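Local coordinates for protein homocitrate synthase (PDB 6KTQ) that catalyses the aldol-type condensation of acetyl-CoA with 2-oxoglutarate to homocitrate, the first step of lysine biosynthesis through alpha-aminoadipate, at residues T52-V57 / I86-K91; V103-A108 / R123-Y128; P265-A270 / P304-T309. One frame throughout, in Å; residues are numbered along the deposited sequence.

From the N terminus, interaction 1 comes first: it brings 52-57 against 86-91 and closes a loop that holds the rest of helix 53-66, strand 70-74 and the start of helix 80-94, tying two neighbouring helices of the barrel's outer layer. Helix 80-94 then leads into strand 101-106, where interaction 2 joins 103-108 to 123-128 around helix 110-118 and builds part of the coenzyme A site. Far along the chain, interaction 3 packs 265-270, at the start of helix 266-277, on the loop 304-309, beyond helix 287-298. The three loops follow in series, neither nesting nor crossing; interactions 1 and 2 are neighbours, with nearest atoms about 5 Å apart.

Interaction 1. Residues T52-V57 / I86-K91; sequences TTDQRV and IRRIIK
Val-57 and Arg-88 meet over the widest part of this contact. The CG2 methyl of Val-57 lies 3.8 Å from Arg-88 CB and also sits over the centre of one face of the guanidinium, so a single branch packs against both the root and the flat end of the arginine. The same methyl is 4.3 Å from CG1 of Ile-89, whose CD1 reaches to 4.1 Å from the backbone O of Arg-56. Thr-53 adds its CG2, 3.8 Å from Arg-88 NE, while its OG1 makes a weak hydrogen bond to Asp-81 O. The short beta-branched Val-57 and Thr-53 place a methyl against the arginine chain close to the helix backbone.

The helices 53-66 and 80-94 belong to the outer layer of a (beta/alpha)8, or TIM, barrel. Their short segments run in roughly the same direction, 36° apart and 9.4 Å between axes, as expected of successive barrel helices. Ile-89 also touches Ala-73 and Ile-102 of the strands beneath, and an isoleucine fits that buried side.

The charged interaction lies nearer the surface. Asp-54 offers OD1 to NH2 of Arg-88 at the guanidinium edge, a salt bridge in kind, although the atoms are modelled too close for the detail to be trusted. The arginine arrives there because its chain bends at chi2 and chi3. Arg-56, on the buried side, sends its guanidinium elsewhere, to Glu-44 and Ala-73 O.

Hydrogen bonds within 52-57 start its helix. Thr-52 OG1 takes the N-H of Gln-55 at 3.1 Å, and Gln-55 OE1 takes that of Thr-52 at 3.0 Å, the donor standing 47° out of the amide's carbonyl plane. This reciprocal capping box satisfies backbone N-H groups that the first turn cannot pair.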
loop_
_atom_site.group_PDB
_atom_site.type_symbol
_atom_site.label_atom_id
_atom_site.label_comp_id
_atom_site.label_asym_id
_atom_site.label_seq_id
_atom_site.Cartn_x
_atom_site.Cartn_y
_atom_site.Cartn_z
ATOM N N THR A 52 4.917 -9.246 -42.093
ATOM C CA THR A 52 4.620 -8.357 -43.223
ATOM C C THR A 52 3.806 -7.178 -42.723
ATOM O O THR A 52 3.275 -7.202 -41.611
ATOM C CB THR A 52 3.793 -9.072 -44.290
ATOM O OG1 THR A 52 2.549 -9.484 -43.720
ATOM C CG2 THR A 52 4.541 -10.314 -44.777
ATOM N N THR A 53 3.703 -6.137 -43.540
ATOM C CA THR A 53 2.878 -4.985 -43.182
ATOM C C THR A 53 1.429 -5.398 -42.929
ATOM O O THR A 53 0.837 -5.032 -41.906
ATOM C CB THR A 53 2.991 -3.888 -44.258
ATOM O OG1 THR A 53 4.311 -3.347 -44.200
ATOM C CG2 THR A 53 2.012 -2.785 -44.028
ATOM N N ASP A 54 0.867 -6.204 -43.811
ATOM C CA ASP A 54 -0.514 -6.660 -43.650
ATOM C C ASP A 54 -0.679 -7.451 -42.352
ATOM O O ASP A 54 -1.697 -7.349 -41.692
ATOM C CB ASP A 54 -0.954 -7.568 -44.787
ATOM C CG ASP A 54 -1.067 -6.847 -46.129
ATOM O OD1 ASP A 54 -1.340 -5.644 -46.145
ATOM O OD2 ASP A 54 -0.875 -7.502 -47.180
ATOM N N GLN A 55 0.306 -8.277 -42.020
ATOM C CA GLN A 55 0.254 -9.067 -40.765
ATOM C C GLN A 55 0.228 -8.166 -39.522
ATOM O O GLN A 55 -0.519 -8.404 -38.587
ATOM C CB GLN A 55 1.443 -10.013 -40.697
ATOM C CG GLN A 55 1.205 -11.240 -41.575
ATOM C CD GLN A 55 2.434 -12.078 -41.840
ATOM O OE1 GLN A 55 3.534 -11.788 -41.400
ATOM N NE2 GLN A 55 2.251 -13.110 -42.615
ATOM N N ARG A 56 1.100 -7.177 -39.544
ATOM C CA ARG A 56 1.211 -6.135 -38.527
ATOM C C ARG A 56 -0.091 -5.449 -38.300
ATOM O O ARG A 56 -0.511 -5.266 -37.179
ATOM C CB ARG A 56 2.118 -5.039 -39.030
ATOM C CG ARG A 56 3.453 -4.933 -38.407
ATOM C CD ARG A 56 3.961 -3.483 -38.551
ATOM N NE ARG A 56 4.921 -3.279 -37.493
ATOM C CZ ARG A 56 6.071 -3.942 -37.410
ATOM N NH1 ARG A 56 6.851 -3.721 -36.373
ATOM N NH2 ARG A 56 6.462 -4.788 -38.370
ATOM N N VAL A 57 -0.703 -5.016 -39.401
ATOM C CA VAL A 57 -2.010 -4.381 -39.350
ATOM C C VAL A 57 -3.067 -5.328 -38.787
ATOM O O VAL A 57 -3.902 -4.907 -37.968
ATOM C CB VAL A 57 -2.428 -3.841 -40.742
ATOM C CG1 VAL A 57 -3.877 -3.383 -40.735
ATOM C CG2 VAL A 57 -1.507 -2.715 -41.159
ATOM N N ILE A 86 3.392 1.049 -39.529
ATOM C CA ILE A 86 3.005 2.012 -38.481
ATOM C C ILE A 86 2.085 3.075 -39.045
ATOM O O ILE A 86 1.069 3.388 -38.431
ATOM C CB ILE A 86 4.193 2.659 -37.796
ATOM C CG1 ILE A 86 4.939 1.601 -37.019
ATOM C CG2 ILE A 86 3.729 3.709 -36.797
ATOM C CD1 ILE A 86 6.302 2.036 -36.570
ATOM N N ARG A 87 2.429 3.598 -40.218
ATOM C CA ARG A 87 1.588 4.580 -40.894
ATOM C C ARG A 87 0.159 4.064 -41.104
ATOM O O ARG A 87 -0.793 4.771 -40.814
ATOM C CB ARG A 87 2.227 5.009 -42.231
ATOM C CG ARG A 87 1.637 6.257 -42.874
ATOM C CD ARG A 87 1.902 6.309 -44.382
ATOM N NE ARG A 87 1.287 5.171 -45.087
ATOM C CZ ARG A 87 -0.012 5.055 -45.392
ATOM N NH1 ARG A 87 -0.437 3.965 -46.027
ATOM N NH2 ARG A 87 -0.890 6.020 -45.086
ATOM N N ARG A 88 0.013 2.832 -41.592
ATOM C CA ARG A 88 -1.297 2.226 -41.815
ATOM C C ARG A 88 -2.109 2.079 -40.540
ATOM O O ARG A 88 -3.331 2.285 -40.523
ATOM C CB ARG A 88 -1.143 0.839 -42.423
ATOM C CG ARG A 88 -0.970 0.834 -43.944
ATOM C CD ARG A 88 -2.004 -0.085 -44.583
ATOM N NE ARG A 88 -1.435 -1.389 -44.887
ATOM C CZ ARG A 88 -2.112 -2.535 -44.929
ATOM N NH1 ARG A 88 -3.414 -2.605 -44.666
ATOM N NH2 ARG A 88 -1.463 -3.644 -45.235
ATOM N N ILE A 89 -1.435 1.667 -39.482
ATOM C CA ILE A 89 -2.079 1.543 -38.197
ATOM C C ILE A 89 -2.561 2.911 -37.724
ATOM O O ILE A 89 -3.692 3.029 -37.260
ATOM C CB ILE A 89 -1.139 0.897 -37.162
ATOM C CG1 ILE A 89 -0.955 -0.588 -37.498
ATOM C CG2 ILE A 89 -1.710 1.049 -35.763
ATOM C CD1 ILE A 89 0.276 -1.268 -36.888
ATOM N N ILE A 90 -1.725 3.940 -37.844
ATOM C CA ILE A 90 -2.133 5.298 -37.395
ATOM C C ILE A 90 -3.320 5.819 -38.197
ATOM O O ILE A 90 -4.246 6.432 -37.653
ATOM C CB ILE A 90 -0.960 6.279 -37.471
ATOM C CG1 ILE A 90 0.043 5.934 -36.381
ATOM C CG2 ILE A 90 -1.446 7.713 -37.308
ATOM C CD1 ILE A 90 1.441 6.422 -36.617
ATOM N N LYS A 91 -3.311 5.534 -39.489
ATOM C CA LYS A 91 -4.451 5.830 -40.345
ATOM C C LYS A 91 -5.722 5.124 -39.849
ATOM O O LYS A 91 -6.780 5.753 -39.757
ATOM C CB LYS A 91 -4.115 5.462 -41.791
ATOM C CG LYS A 91 -5.214 5.704 -42.810
ATOM C CD LYS A 91 -4.665 5.719 -44.237
ATOM C CE LYS A 91 -5.758 6.013 -45.268
ATOM N NZ LYS A 91 -5.300 6.968 -46.322
#

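Interaction 2. Residues V103-A108 / R123-Y128; sequences VAHSRA and RIAIFY. With COA (coenzyme A), chain E.
Phe-127 turns its ring across the neighbouring strand toward His-105, Ser-106 and Arg-107. From CB, a first torsion of 59° sets CG between the backbone N and the carbonyl carbon and swings the ring over that strand's end. One ortho carbon, CD1, meets two groups at once: Ser-106 O at 3.0 Å and CE1 of His-105 at 3.4 Å. CG and CE1 also lie by Ser-106 O, CE1 at 3.2 Å. The two rings form an offset stack, centroids 4.6 Å apart and planes 23° from parallel. On the other side of the ring's axis CD2 and CE2 face coenzyme A, CE2 being 3.6 Å from its S1P. At the tip, CZ lies 3.4 Å from Arg-107 CG. The faces are shared: Arg-107 CA makes a CH-pi contact over one, and coenzyme A C2P lies over the opposite one. A flat apolar ring suits a place pressed between protein and cofactor.

Beneath these side chains, 103-106 and 123-128 are adjacent parallel strands of the TIM barrel, joined by a beta-alpha-beta crossover through helix 110-118. Ala-104 N bonds Arg-123 O, Ala-125 N bonds Ala-104 O, and Phe-127 N bonds Ser-106 O; the link from Ser-106 N to Ala-125 O is weak.

At the C-terminal strand ends, where TIM barrels carry their active sites, backbone atoms of Phe-127 and of Ala-108, just past strand 101-106, read the adenine. Phe-127 O accepts from coenzyme A N6A at 2.8 Å, and Ala-108 N donates to N1A at 3.1 Å. His-105, stacked on Phe-127, gives its NE2 to a hydrogen bond with the bound 2-oxoglutarate.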
loop_
_atom_site.group_PDB
_atom_site.type_symbol
_atom_site.label_atom_id
_atom_site.label_comp_id
_atom_site.label_asym_id
_atom_site.label_seq_id
_atom_site.Cartn_x
_atom_site.Cartn_y
_atom_site.Cartn_z
ATOM N N VAL A 103 2.025 3.934 -30.132
ATOM C CA VAL A 103 3.344 4.330 -29.704
ATOM C C VAL A 103 4.396 3.941 -30.752
ATOM O O VAL A 103 4.397 2.813 -31.250
ATOM C CB VAL A 103 3.711 3.673 -28.371
ATOM C CG1 VAL A 103 5.039 4.216 -27.861
ATOM C CG2 VAL A 103 2.569 3.843 -27.354
ATOM N N ALA A 104 5.267 4.890 -31.075
ATOM C CA ALA A 104 6.410 4.664 -31.951
ATOM C C ALA A 104 7.688 4.748 -31.133
ATOM O O ALA A 104 7.875 5.648 -30.291
ATOM C CB ALA A 104 6.440 5.690 -33.072
ATOM N N HIS A 105 8.587 3.819 -31.414
ATOM C CA HIS A 105 9.840 3.733 -30.718
ATOM C C HIS A 105 10.844 4.665 -31.390
ATOM O O HIS A 105 10.724 4.966 -32.596
ATOM C CB HIS A 105 10.312 2.277 -30.783
ATOM C CG HIS A 105 10.833 1.736 -29.489
ATOM N ND1 HIS A 105 11.932 0.913 -29.422
ATOM C CD2 HIS A 105 10.395 1.881 -28.221
ATOM C CE1 HIS A 105 12.161 0.584 -28.167
ATOM N NE2 HIS A 105 11.244 1.164 -27.414
ATOM N N SER A 106 11.856 5.092 -30.633
ATOM C CA SER A 106 12.860 6.024 -31.132
ATOM C C SER A 106 14.166 5.970 -30.339
ATOM O O SER A 106 14.153 5.895 -29.111
ATOM C CB SER A 106 12.290 7.438 -31.046
ATOM O OG SER A 106 13.119 8.401 -31.659
ATOM N N ARG A 107 15.306 6.009 -31.035
ATOM C CA ARG A 107 16.570 6.260 -30.364
ATOM C C ARG A 107 16.574 7.714 -29.946
ATOM O O ARG A 107 15.703 8.494 -30.346
ATOM C CB ARG A 107 17.770 5.971 -31.278
ATOM C CG ARG A 107 17.993 4.485 -31.479
ATOM C CD ARG A 107 19.170 4.243 -32.395
ATOM N NE ARG A 107 18.884 4.822 -33.695
ATOM C CZ ARG A 107 19.777 4.947 -34.665
ATOM N NH1 ARG A 107 21.036 4.525 -34.499
ATOM N NH2 ARG A 107 19.392 5.485 -35.811
ATOM N N ALA A 108 17.544 8.078 -29.136
ATOM C CA ALA A 108 17.761 9.473 -28.821
ATOM C C ALA A 108 18.580 10.067 -29.960
ATOM O O ALA A 108 19.736 10.383 -29.793
ATOM C CB ALA A 108 18.481 9.614 -27.497
ATOM N N ARG A 123 2.253 8.757 -29.416
ATOM C CA ARG A 123 3.307 8.834 -28.423
ATOM C C ARG A 123 4.602 8.366 -29.028
ATOM O O ARG A 123 4.603 7.426 -29.845
ATOM C CB ARG A 123 2.973 7.962 -27.203
ATOM C CG ARG A 123 4.109 7.871 -26.187
ATOM C CD ARG A 123 3.718 7.110 -24.919
ATOM N NE ARG A 123 2.592 7.752 -24.239
ATOM C CZ ARG A 123 2.693 8.751 -23.369
ATOM N NH1 ARG A 123 3.860 9.225 -22.978
ATOM N NH2 ARG A 123 1.595 9.242 -22.852
ATOM N N ILE A 124 5.692 9.008 -28.620
ATOM C CA ILE A 124 7.043 8.650 -29.052
ATOM C C ILE A 124 7.787 8.158 -27.821
ATOM O O ILE A 124 7.837 8.845 -26.816
ATOM C CB ILE A 124 7.776 9.848 -29.726
ATOM C CG1 ILE A 124 7.124 10.173 -31.089
ATOM C CG2 ILE A 124 9.259 9.557 -29.900
ATOM C CD1 ILE A 124 7.667 11.411 -31.792
ATOM N N ALA A 125 8.324 6.941 -27.891
ATOM C CA ALA A 125 9.081 6.340 -26.790
ATOM C C ALA A 125 10.547 6.370 -27.093
ATOM O O ALA A 125 11.031 5.595 -27.928
ATOM C CB ALA A 125 8.636 4.905 -26.549
ATOM N N ILE A 126 11.260 7.271 -26.430
ATOM C CA ILE A 126 12.694 7.391 -26.618
ATOM C C ILE A 126 13.370 6.541 -25.583
ATOM O O ILE A 126 13.085 6.669 -24.386
ATOM C CB ILE A 126 13.190 8.841 -26.475
ATOM C CG1 ILE A 126 12.591 9.726 -27.580
ATOM C CG2 ILE A 126 14.701 8.865 -26.539
ATOM C CD1 ILE A 126 12.799 11.210 -27.353
ATOM N N PHE A 127 14.261 5.675 -26.044
ATOM C CA PHE A 127 15.004 4.798 -25.154
ATOM C C PHE A 127 16.464 5.180 -25.057
ATOM O O PHE A 127 17.028 5.713 -25.999
ATOM C CB PHE A 127 14.842 3.317 -25.571
ATOM C CG PHE A 127 15.298 3.005 -26.971
ATOM C CD1 PHE A 127 14.413 3.106 -28.048
ATOM C CD2 PHE A 127 16.590 2.553 -27.202
ATOM C CE1 PHE A 127 14.826 2.800 -29.333
ATOM C CE2 PHE A 127 17.014 2.238 -28.476
ATOM C CZ PHE A 127 16.143 2.367 -29.542
ATOM N N TYR A 128 17.065 4.933 -23.898
ATOM C CA TYR A 128 18.502 5.083 -23.724
ATOM C C TYR A 128 18.929 4.205 -22.578
ATOM O O TYR A 128 18.197 4.037 -21.602
ATOM C CB TYR A 128 18.871 6.553 -23.433
ATOM C CG TYR A 128 20.253 6.990 -23.879
ATOM C CD1 TYR A 128 20.469 7.496 -25.166
ATOM C CD2 TYR A 128 21.338 6.945 -23.008
ATOM C CE1 TYR A 128 21.749 7.911 -25.572
ATOM C CE2 TYR A 128 22.613 7.351 -23.402
ATOM C CZ TYR A 128 22.810 7.833 -24.674
ATOM O OH TYR A 128 24.073 8.215 -25.048
HETATM N N1A COA E . 20.177 6.537 -28.724
HETATM C C2A COA E . 21.123 6.953 -29.611
HETATM N N3A COA E . 22.004 6.105 -30.222
HETATM C C4A COA E . 22.001 4.786 -29.949
HETATM C C5A COA E . 21.006 4.264 -29.008
HETATM C C6A COA E . 20.081 5.232 -28.386
HETATM N N6A COA E . 19.160 4.788 -27.510
HETATM N N7A COA E . 21.208 2.934 -28.935
HETATM C C8A COA E . 22.256 2.626 -29.754
HETATM N N9A COA E . 22.721 3.735 -30.340
HETATM C C1B COA E . 23.765 3.823 -31.371
HETATM C C2B COA E . 25.090 3.199 -31.027
HETATM O O2B COA E . 25.907 4.025 -30.219
HETATM C C3B COA E . 25.640 3.027 -32.425
HETATM O O3B COA E . 26.015 4.238 -33.043
HETATM P P3B COA E . 27.311 4.266 -33.985
HETATM O O7A COA E . 27.674 5.702 -33.885
HETATM O O8A COA E . 26.761 3.804 -35.319
HETATM O O9A COA E . 28.294 3.320 -33.379
HETATM C C4B COA E . 24.458 2.495 -33.192
HETATM O O4B COA E . 23.313 3.082 -32.526
HETATM C C5B COA E . 24.751 1.004 -33.086
HETATM O O5B COA E . 23.986 0.189 -33.871
HETATM P P1A COA E . 24.126 -0.282 -35.401
HETATM O O1A COA E . 22.958 -1.184 -35.246
HETATM O O2A COA E . 25.465 -0.830 -35.818
HETATM O O3A COA E . 23.796 1.108 -36.146
HETATM P P2A COA E . 23.122 1.316 -37.563
HETATM O O4A COA E . 23.811 0.443 -38.578
HETATM O O5A COA E . 22.986 2.800 -37.760
HETATM O O6A COA E . 21.618 0.813 -37.385
HETATM C CBP COA E . 19.382 0.755 -36.473
HETATM C CCP COA E . 20.756 1.430 -36.416
HETATM C CDP COA E . 18.432 1.358 -35.428
HETATM C CEP COA E . 18.783 0.980 -37.868
HETATM C CAP COA E . 19.613 -0.744 -36.260
HETATM O OAP COA E . 20.407 -1.029 -35.101
HETATM C C9P COA E . 18.314 -1.470 -36.131
HETATM O O9P COA E . 17.606 -1.577 -37.105
HETATM N N8P COA E . 18.030 -1.938 -34.912
HETATM C C7P COA E . 16.823 -2.672 -34.582
HETATM C C6P COA E . 16.010 -1.917 -33.519
HETATM C C5P COA E . 16.772 -1.907 -32.208
HETATM O O5P COA E . 17.991 -2.134 -32.199
HETATM N N4P COA E . 16.065 -1.627 -31.104
HETATM C C3P COA E . 16.740 -1.506 -29.812
HETATM C C2P COA E . 15.812 -1.485 -28.610
HETATM S S1P COA E . 16.876 -1.091 -27.188
#

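Interaction 3. Residues P265-A270 / P304-T309; sequences PLQVVA and PNFPIT
Gln-267 reaches across to Thr-309 with its side-chain amide: NE2 donates to OG1 over 3.0 Å, almost straight at 175°, and the oxygen lies in the amide plane. Just beside this bond the threonine methyl CG2 packs 3.7 Å from Gln-267 CB, so the small two-faced residue serves both the polar and the apolar part of the glutamine. Next comes Phe-306, whose CE2 touches Gln-267 CD at 3.6 Å, the amide standing steeply to the ring. The leading edge of that ring also meets Pro-265, CZ lying 3.7 Å from Pro-265 CB, and Val-268 CG2 closes in on CE2 at 3.8 Å. The same valine methyl rests 3.7 Å from CB of Pro-307. Ile-308 presses CG1 to 3.6 Å from the backbone O of Gln-267.

Several features hold these groups in place. A first torsion of 57°, followed by a bend at chi2, folds the glutamine chain over to the loop, and its NE2 has a second acceptor in Asn-255 OD1. Pro-307 CD lies over one face of the Phe-306 ring. Ile-308 sits at the corner of a gamma turn, with phi at 75° and Thr-309 N bonded to Pro-307 O, and this tight bend presents Ile-308 and Thr-309 together. Farther out, Pro-265 and Val-268 lean on Val-236, and Ile-308 O receives Arg-342.

The contact joins the first turn of helix 266-277, which follows the last barrel strand, 249-252, to the loop between helix 287-298 and strand 315-316. A leucine at Gln-267 would probably leave Thr-309 OG1 and Asn-255 OD1 without their shared donor. With one amide nitrogen serving two acceptors, the straight bond to Thr-309 adds a directional link to largely apolar packing.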
loop_
_atom_site.group_PDB
_atom_site.type_symbol
_atom_site.label_atom_id
_atom_site.label_comp_id
_atom_site.label_asym_id
_atom_site.label_seq_id
_atom_site.Cartn_x
_atom_site.Cartn_y
_atom_site.Cartn_z
ATOM N N PRO A 265 4.145 -12.497 -21.025
ATOM C CA PRO A 265 3.170 -12.830 -22.060
ATOM C C PRO A 265 1.763 -12.366 -21.739
ATOM O O PRO A 265 1.261 -12.587 -20.627
ATOM C CB PRO A 265 3.248 -14.348 -22.146
ATOM C CG PRO A 265 3.759 -14.785 -20.822
ATOM C CD PRO A 265 4.671 -13.694 -20.357
ATOM N N LEU A 266 1.111 -11.753 -22.717
ATOM C CA LEU A 266 -0.184 -11.142 -22.517
ATOM C C LEU A 266 -1.211 -12.074 -21.881
ATOM O O LEU A 266 -1.898 -11.700 -20.891
ATOM C CB LEU A 266 -0.716 -10.552 -23.812
ATOM C CG LEU A 266 -2.081 -9.893 -23.715
ATOM C CD1 LEU A 266 -2.150 -8.804 -22.646
ATOM C CD2 LEU A 266 -2.462 -9.340 -25.088
ATOM N N GLN A 267 -1.309 -13.301 -22.400
ATOM C CA GLN A 267 -2.369 -14.196 -21.932
ATOM C C GLN A 267 -2.186 -14.578 -20.464
ATOM O O GLN A 267 -3.170 -14.704 -19.736
ATOM C CB GLN A 267 -2.522 -15.425 -22.818
ATOM C CG GLN A 267 -1.274 -16.274 -23.001
ATOM C CD GLN A 267 -0.536 -15.933 -24.283
ATOM O OE1 GLN A 267 0.090 -14.884 -24.393
ATOM N NE2 GLN A 267 -0.585 -16.832 -25.239
ATOM N N VAL A 268 -0.941 -14.718 -20.029
ATOM C CA VAL A 268 -0.656 -15.115 -18.663
ATOM C C VAL A 268 -0.841 -13.919 -17.731
ATOM O O VAL A 268 -1.486 -14.040 -16.707
ATOM C CB VAL A 268 0.752 -15.719 -18.502
ATOM C CG1 VAL A 268 0.921 -16.323 -17.121
ATOM C CG2 VAL A 268 0.993 -16.802 -19.547
ATOM N N VAL A 269 -0.311 -12.769 -18.129
ATOM C CA VAL A 269 -0.477 -11.522 -17.373
ATOM C C VAL A 269 -1.954 -11.204 -17.155
ATOM O O VAL A 269 -2.385 -10.866 -16.040
ATOM C CB VAL A 269 0.253 -10.358 -18.072
ATOM C CG1 VAL A 269 -0.126 -9.037 -17.445
ATOM C CG2 VAL A 269 1.742 -10.564 -17.984
ATOM N N ALA A 270 -2.744 -11.309 -18.215
ATOM C CA ALA A 270 -4.155 -10.990 -18.140
ATOM C C ALA A 270 -4.895 -11.918 -17.159
ATOM O O ALA A 270 -5.694 -11.469 -16.340
ATOM C CB ALA A 270 -4.787 -11.075 -19.525
ATOM N N PRO A 304 2.571 -27.068 -25.611
ATOM C CA PRO A 304 1.239 -27.434 -25.096
ATOM C C PRO A 304 1.055 -27.072 -23.617
ATOM O O PRO A 304 -0.055 -27.010 -23.150
ATOM C CB PRO A 304 1.180 -28.956 -25.286
ATOM C CG PRO A 304 2.597 -29.393 -25.379
ATOM C CD PRO A 304 3.380 -28.246 -25.963
ATOM N N ASN A 305 2.141 -26.840 -22.902
ATOM C CA ASN A 305 2.074 -26.450 -21.494
ATOM C C ASN A 305 2.050 -24.924 -21.260
ATOM O O ASN A 305 2.224 -24.448 -20.128
ATOM C CB ASN A 305 3.198 -27.169 -20.690
ATOM C CG ASN A 305 4.591 -26.520 -20.824
ATOM O OD1 ASN A 305 5.510 -26.838 -20.051
ATOM N ND2 ASN A 305 4.752 -25.615 -21.763
ATOM N N PHE A 306 1.827 -24.132 -22.314
ATOM C CA PHE A 306 1.831 -22.701 -22.134
ATOM C C PHE A 306 0.615 -22.327 -21.305
ATOM O O PHE A 306 -0.501 -22.760 -21.594
ATOM C CB PHE A 306 1.811 -21.925 -23.443
ATOM C CG PHE A 306 2.320 -20.537 -23.303
ATOM C CD1 PHE A 306 3.690 -20.301 -23.282
ATOM C CD2 PHE A 306 1.457 -19.465 -23.137
ATOM C CE1 PHE A 306 4.182 -19.016 -23.139
ATOM C CE2 PHE A 306 1.945 -18.173 -23.009
ATOM C CZ PHE A 306 3.316 -17.949 -23.005
ATOM N N PRO A 307 0.817 -21.501 -20.263
ATOM C CA PRO A 307 -0.339 -21.173 -19.425
ATOM C C PRO A 307 -1.492 -20.501 -20.177
ATOM O O PRO A 307 -1.259 -19.710 -21.096
ATOM C CB PRO A 307 0.256 -20.233 -18.360
ATOM C CG PRO A 307 1.665 -20.694 -18.237
ATOM C CD PRO A 307 2.079 -21.034 -19.667
ATOM N N ILE A 308 -2.723 -20.816 -19.759
ATOM C CA ILE A 308 -3.963 -20.163 -20.206
ATOM C C ILE A 308 -4.403 -20.581 -21.614
ATOM O O ILE A 308 -5.538 -21.030 -21.783
ATOM C CB ILE A 308 -3.891 -18.625 -20.141
ATOM C CG1 ILE A 308 -3.363 -18.144 -18.783
ATOM C CG2 ILE A 308 -5.250 -18.000 -20.480
ATOM C CD1 ILE A 308 -4.024 -18.754 -17.563
ATOM N N THR A 309 -3.535 -20.387 -22.608
ATOM C CA THR A 309 -3.863 -20.718 -23.993
ATOM C C THR A 309 -3.264 -22.042 -24.440
ATOM O O THR A 309 -3.562 -22.515 -25.524
ATOM C CB THR A 309 -3.403 -19.616 -24.959
ATOM O OG1 THR A 309 -1.988 -19.438 -24.871
ATOM C CG2 THR A 309 -4.105 -18.299 -24.621
#